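Local coordinates for putative regulatory protein SCO4313 (Streptomyces coelicolor, PDB 2OI8), which is a putative TetR-family transcriptional regulator that probably binds DNA through an N-terminal helix-turn-helix domain, at residues A[25-30]-A[43-48]; A[91-96]-A[204-209]; A[97-100]-A[105-108]. All coordinates share one frame; numbering follows the deposited sequence.

Contact 1 of 3, residues A[25-30]-A[43-48]; sequences AWEQIA and AKRMGM
E27 and R45 reach toward each other from helices 14-32 and 39-45 of the predicted DNA-binding domain and form a salt bridge, with E27 OE1 3.5 Å from R45 NH1. The carboxylate oxygen arrives at the edge of the guanidinium and close to its plane; the two flat groups are turned by only 24°, although the side chains that carry them cross at about a right angle. E27 extends outward beyond CG, which stands beside its own backbone N (chi1 -78°), whereas R45 folds at chi2 and chi3 to bring NH1 round. Long, flexible charged residues suit this outer side, where both are exposed. The main hold on OE1 is a hydrogen bond with ND1 of H24, about one turn back on the same helix, and the long bridge to R45 is the looser of the two; the side chain of H24 also touches R45.

The opposite character appears on the inward side. There A25 is small enough to let helix 39-45 come close, and its methyl packs on I42, while I29 joins it against L37 and L67. The second helix ends in a Schellman motif: G47, at positive phi, is its C-prime residue, and M48 N bonds to A43 O at 2.9 Å. Glycine takes that backbone conformation readily.

Segment 43-48 belongs to the predicted helix-turn-helix motif. Helix 14-32 packs on two neighbours, meeting helix 39-45 through A25 and helix 60-84 through A25, W26 and I29, while M46 adds contacts to its I21 and H24.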
# COMPACT_ATOMS: atom_id res chain seq x y z
N ALA A 25 7.92 -16.26 -12.93
CA ALA A 25 8.05 -14.82 -12.70
C ALA A 25 7.51 -14.45 -11.31
O ALA A 25 8.12 -13.65 -10.61
CB ALA A 25 7.34 -14.03 -13.79
N TRP A 26 6.40 -15.05 -10.89
CA TRP A 26 5.94 -14.83 -9.53
C TRP A 26 6.99 -15.28 -8.52
O TRP A 26 7.28 -14.53 -7.58
CB TRP A 26 4.56 -15.45 -9.29
CG TRP A 26 3.48 -14.75 -10.07
CD1 TRP A 26 2.85 -15.19 -11.22
CD2 TRP A 26 2.90 -13.46 -9.77
NE1 TRP A 26 1.92 -14.26 -11.64
CE2 TRP A 26 1.93 -13.20 -10.78
CE3 TRP A 26 3.09 -12.51 -8.75
CZ2 TRP A 26 1.17 -12.03 -10.80
CZ3 TRP A 26 2.34 -11.35 -8.78
CH2 TRP A 26 1.39 -11.12 -9.79
N GLU A 27 7.59 -16.47 -8.72
CA GLU A 27 8.63 -16.99 -7.80
C GLU A 27 9.72 -15.95 -7.59
O GLU A 27 10.03 -15.58 -6.44
CB GLU A 27 9.25 -18.31 -8.31
CG GLU A 27 8.40 -19.55 -8.10
CD GLU A 27 8.95 -20.82 -8.82
OE1 GLU A 27 9.60 -20.73 -9.91
OE2 GLU A 27 8.72 -21.91 -8.28
N GLN A 28 10.29 -15.46 -8.71
CA GLN A 28 11.32 -14.41 -8.68
C GLN A 28 10.83 -13.13 -8.01
O GLN A 28 11.61 -12.45 -7.34
CB GLN A 28 11.82 -14.06 -10.08
CG GLN A 28 12.77 -15.06 -10.69
CD GLN A 28 13.47 -14.51 -11.92
OE1 GLN A 28 13.66 -15.20 -12.92
NE2 GLN A 28 13.85 -13.24 -11.84
N ILE A 29 9.57 -12.78 -8.23
CA ILE A 29 8.98 -11.60 -7.58
C ILE A 29 8.93 -11.89 -6.09
O ILE A 29 9.48 -11.14 -5.28
CB ILE A 29 7.56 -11.25 -8.13
CG1 ILE A 29 7.66 -10.82 -9.59
CG2 ILE A 29 6.88 -10.16 -7.27
CD1 ILE A 29 6.35 -10.25 -10.11
N ALA A 30 8.30 -13.02 -5.74
CA ALA A 30 8.19 -13.45 -4.35
C ALA A 30 9.53 -13.37 -3.65
O ALA A 30 9.68 -12.65 -2.66
CB ALA A 30 7.61 -14.86 -4.27
N ALA A 43 14.89 -18.02 -18.17
CA ALA A 43 15.43 -18.85 -19.25
C ALA A 43 16.34 -19.94 -18.69
O ALA A 43 16.14 -21.13 -18.96
CB ALA A 43 16.16 -18.00 -20.30
N LYS A 44 17.31 -19.52 -17.88
CA LYS A 44 18.22 -20.45 -17.20
C LYS A 44 17.44 -21.41 -16.31
O LYS A 44 17.77 -22.60 -16.26
CB LYS A 44 19.32 -19.69 -16.41
N ARG A 45 16.38 -20.93 -15.66
CA ARG A 45 15.55 -21.80 -14.80
C ARG A 45 14.83 -22.91 -15.55
O ARG A 45 14.65 -24.01 -15.02
CB ARG A 45 14.53 -20.99 -14.00
CG ARG A 45 14.57 -21.33 -12.52
CD ARG A 45 13.30 -21.92 -11.99
NE ARG A 45 13.27 -23.36 -12.12
CZ ARG A 45 12.37 -24.15 -11.55
NH1 ARG A 45 11.42 -23.64 -10.78
NH2 ARG A 45 12.43 -25.46 -11.73
N MSE A 46 14.43 -22.62 -16.78
CA MSE A 46 13.70 -23.57 -17.60
C MSE A 46 14.59 -24.26 -18.61
O MSE A 46 14.11 -24.99 -19.45
CB MSE A 46 12.56 -22.86 -18.33
CG MSE A 46 11.47 -22.34 -17.42
SE MSE A 46 10.19 -21.15 -18.33
CE MSE A 46 9.37 -22.51 -19.53
N GLY A 47 15.89 -24.02 -18.54
CA GLY A 47 16.84 -24.60 -19.49
C GLY A 47 16.62 -24.23 -20.95
O GLY A 47 16.89 -25.03 -21.85
N MSE A 48 16.13 -23.02 -21.19
CA MSE A 48 15.96 -22.48 -22.54
C MSE A 48 17.02 -21.45 -22.86
O MSE A 48 17.72 -20.95 -21.97
CB MSE A 48 14.60 -21.79 -22.67
CG MSE A 48 13.43 -22.71 -22.91
SE MSE A 48 11.79 -21.73 -22.44
CE MSE A 48 11.84 -20.32 -23.79

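Contact 2 of 3, residues A[91-96]-A[204-209]; sequences GLAHAL and LLFEAE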
# COMPACT_ATOMS: atom_id res chain seq x y z
N GLY A 91 -20.99 -8.02 0.45
CA GLY A 91 -20.50 -9.21 -0.23
C GLY A 91 -19.29 -8.89 -1.07
O GLY A 91 -18.34 -9.68 -1.14
N LEU A 92 -19.34 -7.71 -1.69
CA LEU A 92 -18.27 -7.20 -2.53
C LEU A 92 -17.00 -6.93 -1.72
O LEU A 92 -15.92 -7.31 -2.12
CB LEU A 92 -18.76 -5.95 -3.25
CG LEU A 92 -19.29 -6.00 -4.68
CD1 LEU A 92 -19.92 -7.31 -5.06
CD2 LEU A 92 -20.26 -4.86 -4.89
N ALA A 93 -17.17 -6.28 -0.57
CA ALA A 93 -16.10 -6.07 0.38
C ALA A 93 -15.43 -7.39 0.79
O ALA A 93 -14.20 -7.49 0.85
CB ALA A 93 -16.63 -5.33 1.58
N HIS A 94 -16.23 -8.42 1.05
CA HIS A 94 -15.68 -9.71 1.42
C HIS A 94 -14.99 -10.44 0.29
O HIS A 94 -14.02 -11.17 0.52
CB HIS A 94 -16.77 -10.59 2.01
CG HIS A 94 -17.16 -10.17 3.38
ND1 HIS A 94 -16.26 -10.13 4.42
CD2 HIS A 94 -18.35 -9.75 3.89
CE1 HIS A 94 -16.87 -9.70 5.51
NE2 HIS A 94 -18.14 -9.47 5.22
N ALA A 95 -15.49 -10.26 -0.93
CA ALA A 95 -14.83 -10.76 -2.13
C ALA A 95 -13.41 -10.14 -2.22
O ALA A 95 -12.40 -10.84 -2.42
CB ALA A 95 -15.65 -10.41 -3.36
N LEU A 96 -13.36 -8.83 -2.03
CA LEU A 96 -12.11 -8.10 -2.13
C LEU A 96 -11.08 -8.56 -1.08
O LEU A 96 -9.90 -8.62 -1.39
CB LEU A 96 -12.36 -6.57 -2.04
CG LEU A 96 -11.11 -5.68 -2.13
CD1 LEU A 96 -10.32 -5.88 -3.46
CD2 LEU A 96 -11.41 -4.18 -1.87
N LEU A 204 -11.87 -7.55 12.26
CA LEU A 204 -13.00 -6.88 12.90
C LEU A 204 -12.97 -5.40 12.56
O LEU A 204 -14.01 -4.82 12.25
CB LEU A 204 -13.02 -7.09 14.42
CG LEU A 204 -13.72 -8.31 15.04
CD1 LEU A 204 -13.74 -9.55 14.14
CD2 LEU A 204 -13.12 -8.65 16.41
N LEU A 205 -11.76 -4.82 12.60
CA LEU A 205 -11.54 -3.48 12.03
C LEU A 205 -12.13 -3.35 10.61
O LEU A 205 -12.87 -2.41 10.32
CB LEU A 205 -10.06 -3.08 12.04
CG LEU A 205 -9.76 -1.80 11.23
CD1 LEU A 205 -10.53 -0.57 11.73
CD2 LEU A 205 -8.27 -1.52 11.14
N PHE A 206 -11.82 -4.32 9.76
CA PHE A 206 -12.33 -4.36 8.40
C PHE A 206 -13.85 -4.39 8.40
O PHE A 206 -14.48 -3.61 7.67
CB PHE A 206 -11.77 -5.59 7.66
CG PHE A 206 -12.20 -5.69 6.22
CD1 PHE A 206 -13.46 -6.19 5.88
CD2 PHE A 206 -11.34 -5.31 5.19
CE1 PHE A 206 -13.86 -6.31 4.53
CE2 PHE A 206 -11.73 -5.40 3.83
CZ PHE A 206 -12.99 -5.91 3.50
N GLU A 207 -14.44 -5.27 9.23
CA GLU A 207 -15.90 -5.30 9.43
C GLU A 207 -16.47 -3.96 9.88
O GLU A 207 -17.55 -3.56 9.40
CB GLU A 207 -16.34 -6.36 10.46
CG GLU A 207 -16.39 -7.78 9.97
CD GLU A 207 -17.04 -7.91 8.61
OE1 GLU A 207 -18.29 -7.81 8.50
OE2 GLU A 207 -16.28 -8.12 7.64
N ALA A 208 -15.79 -3.32 10.82
CA ALA A 208 -16.24 -2.03 11.32
C ALA A 208 -16.24 -1.00 10.19
O ALA A 208 -17.26 -0.33 9.96
CB ALA A 208 -15.37 -1.56 12.46
N GLU A 209 -15.14 -0.90 9.46
CA GLU A 209 -15.02 0.07 8.37
C GLU A 209 -16.07 -0.14 7.28
O GLU A 209 -16.60 0.81 6.74
CB GLU A 209 -13.62 0.06 7.77
CG GLU A 209 -12.61 0.80 8.62
CD GLU A 209 -12.90 2.28 8.70
OE1 GLU A 209 -12.58 2.99 7.73
OE2 GLU A 209 -13.46 2.74 9.71
O HOH W 1 -20.35 -8.30 7.17
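A93 and F206 meet where helix 89-102 faces helix 202-213, their CA atoms 9.0 Å apart. The phenyl ring comes in edge first: its far carbon CZ lies 3.3 Å from A93 O, which sits near the ring plane, so the slightly positive C-H rim points at a carbonyl oxygen. CZ is also 4.2 Å from A93 CB. A residue as small as alanine leaves room for the phenyl ring, which is carried straight across because CG of F206 stands opposite its backbone N (chi1 -178°).

Beside this apolar pair, toward the surface, H94 and E207 face each other. Their side chains cross at about a right angle, yet the planes of imidazole and carboxylate are nearly parallel, 10° apart. Water 1 joins them, 3.2 Å from H94 NE2 and in the plane of the ring, and it donates to E207 OE1. The direct approach of E207 OE2 to the imidazole is modelled too close to be trusted, and the angle at NE2 is poor for a direct bond. A bend at chi2 (-44°) turns the E207 carboxylate back toward the histidine.

Further out, L210 packs on both A93 and H94, while F179 and L183 of helix 170-191 touch A93 and V186 touches F206. On another side of helix 202-213, E209 forms a salt bridge with R182 of the second subunit and a hydrogen bond with S178 of that subunit, tying this helix to the dimer interface.

The chemistry thus grades from a buried aromatic edge to a hydrated polar margin, where a carboxylate and an imidazole are linked through a water rather than by a reliable direct bond.

Contact 3 of 3, residues A[97-100]-A[105-108]; sequences RAWA and QRYF
The guanidinium of R106 lies flat on the indole of W99, the two planes 9° apart and their centres separated by 3.8 Å. In this cation-pi stack W99 NE1 sits under the middle of the guanidinium, 3.2 Å from R106 CZ, while R106 NH2 overhangs the rim of the indole. An extended start followed by a bend at chi3 (51°) lays the planar group down in this way. Its edge is used as well as its face: R106 NH2 donates to W99 O at 3.1 Å, with an N-H...O angle of 145°, and water 2 accepts from R106 NE at 3.0 Å while donating to the same carbonyl. Two donors therefore grip W99 O, and arginine suits the place because one flat cation can stack and donate at once.

These residues close the sharp turn between the consecutive helices 89-102 and 104-111 in the all-helical C-terminal domain of the TetR fold. D103, in that turn, accepts a hydrogen bond from R106 N.

The side chains of Y107 and W99 cross at about a right angle, with Y107 CD2 3.8 Å from W99 CZ3. The same carbon lies 3.7 Å from A100 CB, whose small methyl lets the tyrosine ring settle close to helix 89-102; the CA atoms of A100 and Y107 are 5.6 Å apart. Both aromatic residues have buried polar ends with partners elsewhere, W99 NE1 bonding to S74 OG of helix 60-84 and Y107 OH to H184 ND1 of helix 170-191.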
# COMPACT_ATOMS: atom_id res chain seq x y z
N ARG A 97 -11.56 -8.89 0.14
CA ARG A 97 -10.69 -9.27 1.26
C ARG A 97 -9.98 -10.57 0.94
O ARG A 97 -8.75 -10.67 1.10
CB ARG A 97 -11.47 -9.40 2.57
CG ARG A 97 -10.59 -9.65 3.81
CD ARG A 97 -11.27 -9.34 5.14
NE ARG A 97 -10.41 -9.73 6.26
CZ ARG A 97 -9.45 -8.94 6.78
NH1 ARG A 97 -9.28 -7.72 6.30
NH2 ARG A 97 -8.67 -9.35 7.78
N ALA A 98 -10.75 -11.54 0.48
CA ALA A 98 -10.25 -12.90 0.21
C ALA A 98 -9.31 -12.92 -0.99
O ALA A 98 -8.27 -13.58 -0.96
CB ALA A 98 -11.41 -13.86 -0.00
N TRP A 99 -9.68 -12.19 -2.03
CA TRP A 99 -8.81 -12.01 -3.18
C TRP A 99 -7.47 -11.40 -2.72
O TRP A 99 -6.39 -11.88 -3.10
CB TRP A 99 -9.48 -11.14 -4.25
CG TRP A 99 -8.56 -10.88 -5.41
CD1 TRP A 99 -8.40 -11.65 -6.51
CD2 TRP A 99 -7.65 -9.77 -5.56
NE1 TRP A 99 -7.45 -11.11 -7.35
CE2 TRP A 99 -6.97 -9.96 -6.79
CE3 TRP A 99 -7.33 -8.66 -4.78
CZ2 TRP A 99 -6.01 -9.07 -7.25
CZ3 TRP A 99 -6.38 -7.78 -5.24
CH2 TRP A 99 -5.73 -7.98 -6.47
N ALA A 100 -7.54 -10.35 -1.90
CA ALA A 100 -6.34 -9.75 -1.33
C ALA A 100 -5.56 -10.76 -0.50
O ALA A 100 -4.36 -10.96 -0.69
CB ALA A 100 -6.71 -8.52 -0.48
N GLN A 105 1.16 -11.16 -2.87
CA GLN A 105 2.13 -10.73 -3.87
C GLN A 105 1.40 -10.15 -5.05
O GLN A 105 1.82 -9.12 -5.59
CB GLN A 105 3.03 -11.88 -4.33
CG GLN A 105 4.00 -12.35 -3.29
CD GLN A 105 4.82 -11.21 -2.70
OE1 GLN A 105 5.46 -10.41 -3.42
NE2 GLN A 105 4.79 -11.11 -1.38
N ARG A 106 0.29 -10.78 -5.42
CA ARG A 106 -0.52 -10.26 -6.50
C ARG A 106 -1.14 -8.90 -6.11
O ARG A 106 -1.16 -7.97 -6.93
CB ARG A 106 -1.59 -11.27 -6.85
CG ARG A 106 -2.44 -10.94 -8.06
CD ARG A 106 -3.50 -12.02 -8.24
NE ARG A 106 -4.24 -12.26 -7.00
CZ ARG A 106 -5.09 -13.27 -6.82
NH1 ARG A 106 -5.32 -14.13 -7.80
NH2 ARG A 106 -5.73 -13.41 -5.66
N TYR A 107 -1.60 -8.76 -4.87
CA TYR A 107 -2.19 -7.51 -4.39
C TYR A 107 -1.17 -6.37 -4.55
O TYR A 107 -1.50 -5.29 -5.06
CB TYR A 107 -2.63 -7.66 -2.92
CG TYR A 107 -3.20 -6.39 -2.28
CD1 TYR A 107 -2.36 -5.49 -1.63
CD2 TYR A 107 -4.59 -6.10 -2.33
CE1 TYR A 107 -2.87 -4.30 -1.04
CE2 TYR A 107 -5.12 -4.91 -1.74
CZ TYR A 107 -4.25 -4.02 -1.11
OH TYR A 107 -4.71 -2.85 -0.52
N PHE A 108 0.06 -6.64 -4.14
CA PHE A 108 1.08 -5.60 -4.10
C PHE A 108 1.66 -5.23 -5.44
O PHE A 108 2.17 -4.13 -5.59
CB PHE A 108 2.19 -5.98 -3.14
CG PHE A 108 1.82 -5.81 -1.68
CD1 PHE A 108 1.32 -4.58 -1.22
CD2 PHE A 108 2.01 -6.85 -0.76
CE1 PHE A 108 0.99 -4.41 0.16
CE2 PHE A 108 1.71 -6.69 0.60
CZ PHE A 108 1.19 -5.47 1.07
O HOH W 2 -4.46 -10.76 -4.43

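In the fold
The chain meets contact 1 first, in the predicted DNA-binding domain; contacts 2 and 3 follow in the C-terminal domain. Contact 3 falls between the two segments of contact 2 in sequence and shares helix 89-102 with it, their centres about 14 Å apart; F206 CD2 touches R97 NH1 at 3.4 Å. Contacts 1 and 2 lie on opposite sides of the chain's centre, about 35 Å between centres, and do not touch. Contact 3 touches both: on the side of contact 1, W26 CZ3 packs 3.8 Å from R106 CA, joining helices 14-32 and 104-111. This touch is consistent with a TetR-like route by which changes in the C-terminal domain could reach the DNA-binding end.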